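Local structure of thioredoxin-like protein (Bacteroides caccae ATCC 43185, 4YOD) at residues A45-N48 with Y49-P53; N87-K90 with K91-A94; H37-N41 with V42-D46; T56-A59 with W60-C64. The protein is of unknown function but joins a helical domain to a thioredoxin-fold domain and may act as a thiol-disulfide oxidoreductase. All coordinates share one frame; numbering follows the deposited sequence. Where two conformers were deposited one is given.

Contact 1: A45-N48 with Y49-P53; sequences ADTN and YIHHP
T47 and Y49 to H51 meet in an irregular surface turn, the last bend of the loop between helix 27-37 and helix 53-66, where H52 takes the N-cap position of the second helix. Y49 to H51 follow a helix-like path but lack the repeating hydrogen bonds of a helix; what closes the turn is T47 O, which accepts I50 N at 3.3 Å and, more weakly, H51 N. N48 O accepts from T56 OG1 and so ties the turn to helix 53-66.

Packing is tightest around Y49. Its chi1 of 66° sets CG between the backbone N and the carbonyl carbon, folding the ring back along the preceding residues, so that CD1 lies 3.7 Å from D46 O and 3.9 Å from T47 C. I50 CG1 sits 3.6 Å above the centre of one ring face of Y49, and K91, V92 and Y95 of helix 90-105 touch the same side chain. A serine here would probably open a gap between this turn and helix 90-105 and leave I50 CG1 without the ring it rests on.

The opposite character is found at H51, which is exposed to solvent. There the T47 and H51 side chains slant past each other, and a single side-chain hydrogen bond joins T47 OG1 to H51 ND1 at 3.2 Å.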
loop_
_atom_site.group_PDB
_atom_site.type_symbol
_atom_site.label_atom_id
_atom_site.label_comp_id
_atom_site.label_asym_id
_atom_site.label_seq_id
_atom_site.Cartn_x
_atom_site.Cartn_y
_atom_site.Cartn_z
ATOM N N ALA A 45 20.716 14.100 16.080
ATOM C CA ALA A 45 22.175 14.019 15.955
ATOM C C ALA A 45 22.774 13.170 17.103
ATOM O O ALA A 45 23.995 13.001 17.163
ATOM C CB ALA A 45 22.767 15.414 15.957
ATOM N N ASP A 46 21.908 12.620 17.994
ATOM C CA ASP A 46 22.268 11.823 19.175
ATOM C C ASP A 46 22.485 10.304 18.869
ATOM O O ASP A 46 22.268 9.846 17.746
ATOM C CB ASP A 46 21.170 11.989 20.245
ATOM C CG ASP A 46 21.609 11.992 21.698
ATOM O OD1 ASP A 46 22.755 11.562 21.978
ATOM O OD2 ASP A 46 20.795 12.392 22.565
ATOM N N THR A 47 22.889 9.531 19.908
ATOM C CA THR A 47 23.205 8.095 19.840
ATOM C C THR A 47 21.996 7.198 20.258
ATOM O O THR A 47 22.203 6.026 20.595
ATOM C CB THR A 47 24.488 7.812 20.699
ATOM O OG1 THR A 47 24.909 6.454 20.540
ATOM C CG2 THR A 47 24.320 8.138 22.199
ATOM N N ASN A 48 20.745 7.736 20.190
ATOM C CA ASN A 48 19.511 7.030 20.563
ATOM C C ASN A 48 19.126 5.915 19.555
ATOM O O ASN A 48 18.114 5.239 19.744
ATOM C CB ASN A 48 18.334 8.018 20.765
ATOM C CG ASN A 48 17.873 8.814 19.556
ATOM O OD1 ASN A 48 17.422 8.272 18.546
ATOM N ND2 ASN A 48 17.834 10.129 19.693
ATOM N N TYR A 49 19.919 5.708 18.501
ATOM C CA TYR A 49 19.624 4.667 17.520
ATOM C C TYR A 49 20.404 3.372 17.863
ATOM O O TYR A 49 19.970 2.285 17.486
ATOM C CB TYR A 49 19.914 5.154 16.084
ATOM C CG TYR A 49 21.367 5.425 15.762
ATOM C CD1 TYR A 49 22.075 6.428 16.424
ATOM C CD2 TYR A 49 22.014 4.736 14.742
ATOM C CE1 TYR A 49 23.414 6.684 16.131
ATOM C CE2 TYR A 49 23.349 4.993 14.427
ATOM C CZ TYR A 49 24.042 5.979 15.116
ATOM O OH TYR A 49 25.358 6.245 14.821
ATOM N N ILE A 50 21.528 3.494 18.602
ATOM C CA ILE A 50 22.388 2.367 18.998
ATOM C C ILE A 50 22.030 1.886 20.402
ATOM O O ILE A 50 21.689 0.716 20.588
ATOM C CB ILE A 50 23.920 2.707 18.926
ATOM C CG1 ILE A 50 24.344 3.296 17.561
ATOM C CG2 ILE A 50 24.777 1.482 19.296
ATOM C CD1 ILE A 50 25.694 4.059 17.587
ATOM N N HIS A 51 22.184 2.777 21.392
ATOM C CA HIS A 51 21.996 2.484 22.806
ATOM C C HIS A 51 20.532 2.271 23.202
ATOM O O HIS A 51 20.284 1.669 24.257
ATOM C CB HIS A 51 22.610 3.605 23.655
ATOM C CG HIS A 51 24.107 3.585 23.659
ATOM N ND1 HIS A 51 24.840 4.021 22.566
ATOM C CD2 HIS A 51 24.963 3.166 24.622
ATOM C CE1 HIS A 51 26.110 3.855 22.896
ATOM N NE2 HIS A 51 26.236 3.347 24.127
ATOM N N HIS A 52 19.566 2.785 22.399
ATOM C CA HIS A 52 18.143 2.672 22.739
ATOM C C HIS A 52 17.230 2.385 21.494
ATOM O O HIS A 52 16.265 3.125 21.267
ATOM C CB HIS A 52 17.689 3.945 23.494
ATOM C CG HIS A 52 18.566 4.288 24.668
ATOM N ND1 HIS A 52 18.550 3.526 25.827
ATOM C CD2 HIS A 52 19.526 5.234 24.787
ATOM C CE1 HIS A 52 19.466 4.056 26.622
ATOM N NE2 HIS A 52 20.075 5.090 26.043
ATOM N N PRO A 53 17.453 1.302 20.704
ATOM C CA PRO A 53 16.580 1.067 19.544
ATOM C C PRO A 53 15.175 0.565 19.917
ATOM O O PRO A 53 14.242 0.813 19.164
ATOM C CB PRO A 53 17.347 0.024 18.729
ATOM C CG PRO A 53 18.136 -0.715 19.715
ATOM C CD PRO A 53 18.510 0.273 20.787
#

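Contact 2: N87-K90 with K91-A94; sequences NVDK and KVFA
D89 caps the N-terminus of helix 90-105, a local contact in which the residues just after helix 72-85 meet the first turn of the next helix. As N-cap, D89 turns its side chain to K91 N and V92 N, first-turn N-H groups with no backbone acceptor of the regular helix, while its carbonyl begins the i to i+4 pattern. With CG anti to the backbone N (chi1 -171°), the carboxylate swings over the helix start, where OD1 accepts two weak bonds, from K91 N at 3.0 Å and from V92 N at 3.4 Å. The negative group placed here probably also interacts favourably with the helix dipole. D89 O takes F93 N at 2.9 Å in a nearly straight bond (168°), and K90 O takes A94 N at 3.1 Å.

Inward of this, the buried F93 ring lies alongside the N87 amide, both pointing the same way with planes 28° apart. N87 OD1 has its hydrogen bond from S127 OG, and K90 NZ reaches away to a salt bridge with E134. On the other flank the D89 and V92 side chains cross at about a right angle, V92 CG2 lying 3.9 Å from D89 CB.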
loop_
_atom_site.group_PDB
_atom_site.type_symbol
_atom_site.label_atom_id
_atom_site.label_comp_id
_atom_site.label_asym_id
_atom_site.label_seq_id
_atom_site.Cartn_x
_atom_site.Cartn_y
_atom_site.Cartn_z
ATOM N N ASN A 87 18.481 14.306 8.339
ATOM C CA ASN A 87 19.633 14.625 7.485
ATOM C C ASN A 87 20.821 15.167 8.309
ATOM O O ASN A 87 21.927 15.276 7.784
ATOM C CB ASN A 87 19.242 15.642 6.419
ATOM C CG ASN A 87 18.524 15.007 5.264
ATOM O OD1 ASN A 87 19.042 14.115 4.591
ATOM N ND2 ASN A 87 17.325 15.454 4.999
ATOM N N VAL A 88 20.605 15.478 9.591
ATOM C CA VAL A 88 21.681 15.962 10.482
ATOM C C VAL A 88 22.748 14.866 10.746
ATOM O O VAL A 88 23.874 15.185 11.126
ATOM C CB VAL A 88 21.151 16.533 11.821
ATOM C CG1 VAL A 88 20.420 17.852 11.594
ATOM C CG2 VAL A 88 20.263 15.525 12.553
ATOM N N ASP A 89 22.390 13.587 10.563
ATOM C CA ASP A 89 23.317 12.475 10.788
ATOM C C ASP A 89 22.954 11.348 9.839
ATOM O O ASP A 89 21.844 10.822 9.910
ATOM C CB ASP A 89 23.273 12.014 12.272
ATOM C CG ASP A 89 24.343 11.009 12.655
ATOM O OD1 ASP A 89 24.334 9.886 12.099
ATOM O OD2 ASP A 89 25.156 11.319 13.559
ATOM N N LYS A 90 23.892 10.973 8.960
ATOM C CA LYS A 90 23.689 9.931 7.944
ATOM C C LYS A 90 23.251 8.582 8.553
ATOM O O LYS A 90 22.397 7.914 7.987
ATOM C CB LYS A 90 24.973 9.749 7.117
ATOM C CG LYS A 90 24.790 8.852 5.902
ATOM C CD LYS A 90 25.930 9.013 4.894
ATOM C CE LYS A 90 25.959 7.927 3.836
ATOM N NZ LYS A 90 24.600 7.566 3.358
ATOM N N LYS A 91 23.835 8.182 9.683
ATOM C CA LYS A 91 23.475 6.917 10.324
ATOM C C LYS A 91 22.030 6.940 10.922
ATOM O O LYS A 91 21.347 5.913 10.901
ATOM C CB LYS A 91 24.496 6.554 11.395
ATOM C CG LYS A 91 25.852 6.152 10.810
ATOM C CD LYS A 91 26.812 5.634 11.879
ATOM C CE LYS A 91 28.208 5.451 11.332
ATOM N NZ LYS A 91 29.194 5.155 12.407
ATOM N N VAL A 92 21.567 8.104 11.419
ATOM C CA VAL A 92 20.208 8.271 11.951
ATOM C C VAL A 92 19.197 8.295 10.773
ATOM O O VAL A 92 18.141 7.659 10.854
ATOM C CB VAL A 92 20.089 9.512 12.870
ATOM C CG1 VAL A 92 18.652 9.707 13.351
ATOM C CG2 VAL A 92 21.017 9.367 14.072
ATOM N N PHE A 93 19.541 9.000 9.678
ATOM C CA PHE A 93 18.711 9.038 8.461
ATOM C C PHE A 93 18.449 7.611 7.974
ATOM O O PHE A 93 17.285 7.245 7.734
ATOM C CB PHE A 93 19.416 9.879 7.372
ATOM C CG PHE A 93 18.641 9.962 6.069
ATOM C CD1 PHE A 93 18.771 8.974 5.099
ATOM C CD2 PHE A 93 17.834 11.055 5.790
ATOM C CE1 PHE A 93 18.054 9.052 3.897
ATOM C CE2 PHE A 93 17.125 11.131 4.587
ATOM C CZ PHE A 93 17.253 10.138 3.647
ATOM N N ALA A 94 19.525 6.791 7.896
ATOM C CA ALA A 94 19.488 5.388 7.451
ATOM C C ALA A 94 18.628 4.533 8.381
ATOM O O ALA A 94 17.850 3.708 7.903
ATOM C CB ALA A 94 20.913 4.826 7.377
#

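Contact 3: H37-N41 with V42-D46; sequences HYWDN and VNFAD
First torsions bring V42 and F44 onto W39: W39 (chi1 -62°) and F44 both hold CG anti to their carbonyl carbon, while V42 (chi1 170°) places CG1 anti to the backbone N and so leaves CG2 to reach the indole. The backbone that carries them is a run of type I beta turns, H37 to D40, W39 to V42 and N43 to D46, which bends the chain as it leaves helix 27-37.

The middle turn is closed by V42 N, which donates to W39 O at 3.1 Å. W39 and V42 then point the same way, side by side, and V42 CG2 comes to the edge of the indole, near its plane, 3.8 Å from W39 CE3. F44 reaches the same atom, its CZ touching W39 CE3 at 3.7 Å; the two side chains cross at about a right angle, while their ring planes are inclined by 44°, an oblique aromatic pair. V42 CG1 covers one face of F44, 3.6 Å above the plane and offset toward the rim, so the valine wedges against both aromatics.

Beyond this apolar group, R85 of helix 72-85 donates NH1 to W39 O and NH2 to V42 O, and the W39 ring meets Y63 edge-to-face. Each outer turn adds a polar side-chain bond. N43 OD1 accepts A45 N at 3.0 Å in an Asx turn, and at the other end H37 ND1 donates to the syn side of D40 OD2 at 2.8 Å.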
loop_
_atom_site.group_PDB
_atom_site.type_symbol
_atom_site.label_atom_id
_atom_site.label_comp_id
_atom_site.label_asym_id
_atom_site.label_seq_id
_atom_site.Cartn_x
_atom_site.Cartn_y
_atom_site.Cartn_z
ATOM N N HIS A 37 4.120 18.189 16.508
ATOM C CA HIS A 37 5.127 18.383 17.549
ATOM C C HIS A 37 5.692 17.076 18.124
ATOM O O HIS A 37 6.529 17.129 19.025
ATOM C CB HIS A 37 4.514 19.223 18.688
ATOM C CG HIS A 37 4.099 20.589 18.239
ATOM N ND1 HIS A 37 4.890 21.697 18.485
ATOM C CD2 HIS A 37 3.018 20.972 17.519
ATOM C CE1 HIS A 37 4.261 22.719 17.919
ATOM N NE2 HIS A 37 3.133 22.330 17.320
ATOM N N TYR A 38 5.300 15.925 17.563
ATOM C CA TYR A 38 5.662 14.579 18.033
ATOM C C TYR A 38 7.137 14.401 18.351
ATOM O O TYR A 38 7.444 13.813 19.390
ATOM C CB TYR A 38 5.239 13.506 17.000
ATOM C CG TYR A 38 5.291 12.095 17.548
ATOM C CD1 TYR A 38 4.240 11.582 18.303
ATOM C CD2 TYR A 38 6.427 11.304 17.387
ATOM C CE1 TYR A 38 4.302 10.301 18.853
ATOM C CE2 TYR A 38 6.496 10.020 17.922
ATOM C CZ TYR A 38 5.430 9.525 18.658
ATOM O OH TYR A 38 5.489 8.270 19.202
ATOM N N TRP A 39 8.032 14.881 17.456
ATOM C CA TRP A 39 9.475 14.692 17.545
ATOM C C TRP A 39 10.243 15.900 18.085
ATOM O O TRP A 39 11.472 15.889 18.042
ATOM C CB TRP A 39 10.013 14.338 16.135
ATOM C CG TRP A 39 9.440 13.061 15.580
ATOM C CD1 TRP A 39 8.428 12.945 14.676
ATOM C CD2 TRP A 39 9.804 11.719 15.950
ATOM N NE1 TRP A 39 8.184 11.617 14.402
ATOM C CE2 TRP A 39 9.002 10.841 15.183
ATOM C CE3 TRP A 39 10.761 11.172 16.830
ATOM C CZ2 TRP A 39 9.121 9.445 15.266
ATOM C CZ3 TRP A 39 10.875 9.786 16.918
ATOM C CH2 TRP A 39 10.053 8.940 16.152
ATOM N N ASP A 40 9.541 16.924 18.588
ATOM C CA ASP A 40 10.132 18.164 19.096
ATOM C C ASP A 40 11.214 17.973 20.180
ATOM O O ASP A 40 12.150 18.768 20.224
ATOM C CB ASP A 40 9.029 19.065 19.679
ATOM C CG ASP A 40 8.238 19.885 18.672
ATOM O OD1 ASP A 40 8.334 19.597 17.456
ATOM O OD2 ASP A 40 7.526 20.826 19.103
ATOM N N ASN A 41 11.087 16.943 21.041
ATOM C CA ASN A 41 12.022 16.724 22.152
ATOM C C ASN A 41 13.081 15.671 21.844
ATOM O O ASN A 41 13.780 15.212 22.744
ATOM C CB ASN A 41 11.250 16.363 23.418
ATOM C CG ASN A 41 10.373 17.494 23.878
ATOM O OD1 ASN A 41 10.553 18.658 23.497
ATOM N ND2 ASN A 41 9.395 17.183 24.680
ATOM N N VAL A 42 13.251 15.362 20.568
ATOM C CA VAL A 42 14.223 14.375 20.099
ATOM C C VAL A 42 15.417 15.096 19.430
ATOM O O VAL A 42 15.228 16.071 18.705
ATOM C CB VAL A 42 13.512 13.365 19.150
ATOM C CG1 VAL A 42 14.501 12.457 18.419
ATOM C CG2 VAL A 42 12.492 12.522 19.929
ATOM N N ASN A 43 16.640 14.609 19.706
ATOM C CA ASN A 43 17.891 15.084 19.114
ATOM C C ASN A 43 18.285 14.066 18.070
ATOM O O ASN A 43 18.784 12.991 18.433
ATOM C CB ASN A 43 18.997 15.237 20.201
ATOM C CG ASN A 43 20.352 15.671 19.650
ATOM O OD1 ASN A 43 20.508 15.968 18.458
ATOM N ND2 ASN A 43 21.359 15.744 20.516
ATOM N N PHE A 44 18.041 14.370 16.772
ATOM C CA PHE A 44 18.367 13.424 15.707
ATOM C C PHE A 44 19.888 13.318 15.407
ATOM O O PHE A 44 20.287 12.476 14.608
ATOM C CB PHE A 44 17.587 13.732 14.439
ATOM C CG PHE A 44 16.131 13.350 14.532
ATOM C CD1 PHE A 44 15.753 12.035 14.809
ATOM C CD2 PHE A 44 15.133 14.296 14.326
ATOM C CE1 PHE A 44 14.404 11.673 14.862
ATOM C CE2 PHE A 44 13.783 13.930 14.371
ATOM C CZ PHE A 44 13.427 12.621 14.643
ATOM N N ALA A 45 20.716 14.100 16.080
ATOM C CA ALA A 45 22.175 14.019 15.955
ATOM C C ALA A 45 22.774 13.170 17.103
ATOM O O ALA A 45 23.995 13.001 17.163
ATOM C CB ALA A 45 22.767 15.414 15.957
ATOM N N ASP A 46 21.908 12.620 17.994
ATOM C CA ASP A 46 22.268 11.823 19.175
ATOM C C ASP A 46 22.485 10.304 18.869
ATOM O O ASP A 46 22.268 9.846 17.746
ATOM C CB ASP A 46 21.170 11.989 20.245
ATOM C CG ASP A 46 21.609 11.992 21.698
ATOM O OD1 ASP A 46 22.755 11.562 21.978
ATOM O OD2 ASP A 46 20.795 12.392 22.565
#

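Contact 4: T56-A59 with W60-C64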
loop_
_atom_site.group_PDB
_atom_site.type_symbol
_atom_site.label_atom_id
_atom_site.label_comp_id
_atom_site.label_asym_id
_atom_site.label_seq_id
_atom_site.Cartn_x
_atom_site.Cartn_y
_atom_site.Cartn_z
ATOM N N THR A 56 13.262 3.858 20.658
ATOM C CA THR A 56 13.136 4.621 19.422
ATOM C C THR A 56 12.158 3.942 18.432
ATOM O O THR A 56 11.342 4.638 17.829
ATOM C CB THR A 56 14.517 4.831 18.787
ATOM O OG1 THR A 56 15.416 5.242 19.814
ATOM C CG2 THR A 56 14.491 5.876 17.668
ATOM N N GLU A 57 12.240 2.602 18.264
ATOM C CA GLU A 57 11.358 1.931 17.304
ATOM C C GLU A 57 9.885 1.994 17.778
ATOM O O GLU A 57 8.998 2.214 16.956
ATOM C CB GLU A 57 11.813 0.482 17.056
ATOM C CG GLU A 57 10.978 -0.294 16.042
ATOM C CD GLU A 57 11.626 -1.589 15.587
ATOM O OE1 GLU A 57 12.777 -1.866 15.993
ATOM O OE2 GLU A 57 10.984 -2.333 14.819
ATOM N N GLN A 58 9.637 1.856 19.097
ATOM C CA GLN A 58 8.274 1.941 19.615
ATOM C C GLN A 58 7.715 3.361 19.423
ATOM O O GLN A 58 6.537 3.501 19.095
ATOM C CB GLN A 58 8.178 1.482 21.076
ATOM C CG GLN A 58 6.738 1.339 21.604
ATOM C CD GLN A 58 5.815 0.570 20.684
ATOM O OE1 GLN A 58 6.146 -0.506 20.171
ATOM N NE2 GLN A 58 4.625 1.113 20.465
ATOM N N ALA A 59 8.574 4.396 19.551
ATOM C CA ALA A 59 8.211 5.795 19.286
ATOM C C ALA A 59 7.804 5.961 17.808
ATOM O O ALA A 59 6.795 6.616 17.524
ATOM C CB ALA A 59 9.379 6.719 19.614
ATOM N N TRP A 60 8.544 5.306 16.884
ATOM C CA TRP A 60 8.233 5.337 15.445
ATOM C C TRP A 60 6.871 4.652 15.168
ATOM O O TRP A 60 6.082 5.191 14.408
ATOM C CB TRP A 60 9.341 4.696 14.595
ATOM C CG TRP A 60 9.011 4.686 13.123
ATOM C CD1 TRP A 60 8.481 3.650 12.405
ATOM C CD2 TRP A 60 9.046 5.814 12.234
ATOM N NE1 TRP A 60 8.234 4.050 11.103
ATOM C CE2 TRP A 60 8.573 5.374 10.973
ATOM C CE3 TRP A 60 9.473 7.152 12.371
ATOM C CZ2 TRP A 60 8.517 6.220 9.856
ATOM C CZ3 TRP A 60 9.422 7.986 11.267
ATOM C CH2 TRP A 60 8.946 7.523 10.028
ATOM N N VAL A 61 6.619 3.481 15.783
ATOM C CA VAL A 61 5.372 2.707 15.643
ATOM C C VAL A 61 4.160 3.575 16.093
ATOM O O VAL A 61 3.163 3.654 15.366
ATOM C CB VAL A 61 5.479 1.365 16.430
ATOM C CG1 VAL A 61 4.117 0.691 16.658
ATOM C CG2 VAL A 61 6.432 0.418 15.737
ATOM N N ASP A 62 4.263 4.211 17.280
ATOM C CA ASP A 62 3.225 5.094 17.828
ATOM C C ASP A 62 2.988 6.326 16.923
ATOM O O ASP A 62 1.848 6.745 16.770
ATOM C CB ASP A 62 3.557 5.519 19.250
ATOM C CG ASP A 62 3.417 4.378 20.250
ATOM O OD1 ASP A 62 2.645 3.429 19.968
ATOM O OD2 ASP A 62 4.093 4.426 21.299
ATOM N N TYR A 63 4.042 6.849 16.285
ATOM C CA TYR A 63 3.937 7.955 15.328
ATOM C C TYR A 63 3.119 7.531 14.104
ATOM O O TYR A 63 2.200 8.246 13.711
ATOM C CB TYR A 63 5.338 8.406 14.884
ATOM C CG TYR A 63 5.362 9.578 13.927
ATOM C CD1 TYR A 63 4.879 10.833 14.313
ATOM C CD2 TYR A 63 5.978 9.472 12.681
ATOM C CE1 TYR A 63 4.923 11.922 13.440
ATOM C CE2 TYR A 63 6.111 10.580 11.840
ATOM C CZ TYR A 63 5.580 11.801 12.223
ATOM O OH TYR A 63 5.697 12.881 11.374
ATOM N N CYS A 64 3.426 6.357 13.514
ATOM C CA CYS A 64 2.673 5.869 12.347
ATOM C C CYS A 64 1.167 5.728 12.685
ATOM O O CYS A 64 0.335 5.994 11.818
ATOM C CB CYS A 64 3.256 4.559 11.823
ATOM S SG CYS A 64 4.962 4.697 11.219
#
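Q58 and D62, one turn apart on helix 53-66, cross obliquely, with the amide and carboxylate planes turned 67° from each other. Q58 bends at its second torsion (chi2 48°), which brings NE2 over to the carboxylate; D62, its CG anti to the carbonyl carbon, tilts back to meet it. NE2 alone reaches both carboxylate oxygens of D62, in two weak bonds: 3.1 Å to OD1, strongly bent, and 3.5 Å to OD2, straighter. A leucine in place of D62 would probably leave the Q58 amide without its mate on this helix and free to turn. V61 lies against Q58, its CG1 3.9 Å from NE2, while its other methyl, CG2, packs 3.4 Å from E57 O.

Beneath these side chains the backbone is regular alpha helix, with V61 N to E57 O at 2.9 Å and D62 N to Q58 O at 3.0 Å. E57 turns its carboxylate to K102 and Y103 of helix 90-105. The buried side of the helix packs between two neighbours: W60 lies against L99 and A100 of helix 90-105 and I83 of helix 72-85, and Y63 touches A78 and bonds T82 of the latter.

All four contacts belong to the helical N-terminal part of the chain and lie on the same side of its centre. Contact 1 is pure surface; contacts 2, 3 and 4 are partly buried. Contacts 1 and 3 are successive bends of one loop and share A45 and D46, whereas contacts 2 and 4 lie at the start and within the body of two helices and do not touch, their nearest atoms about 7 Å apart. The loop joins them: N48 O meets T56 OG1, Y38 OH meets A59 O, and V92 packs against both bends. Contact 3 is chiefly aromatic packing; contact 2 is side-chain N-capping by D89, and contacts 1 and 4 add polar side-chain pairs on their outer sides.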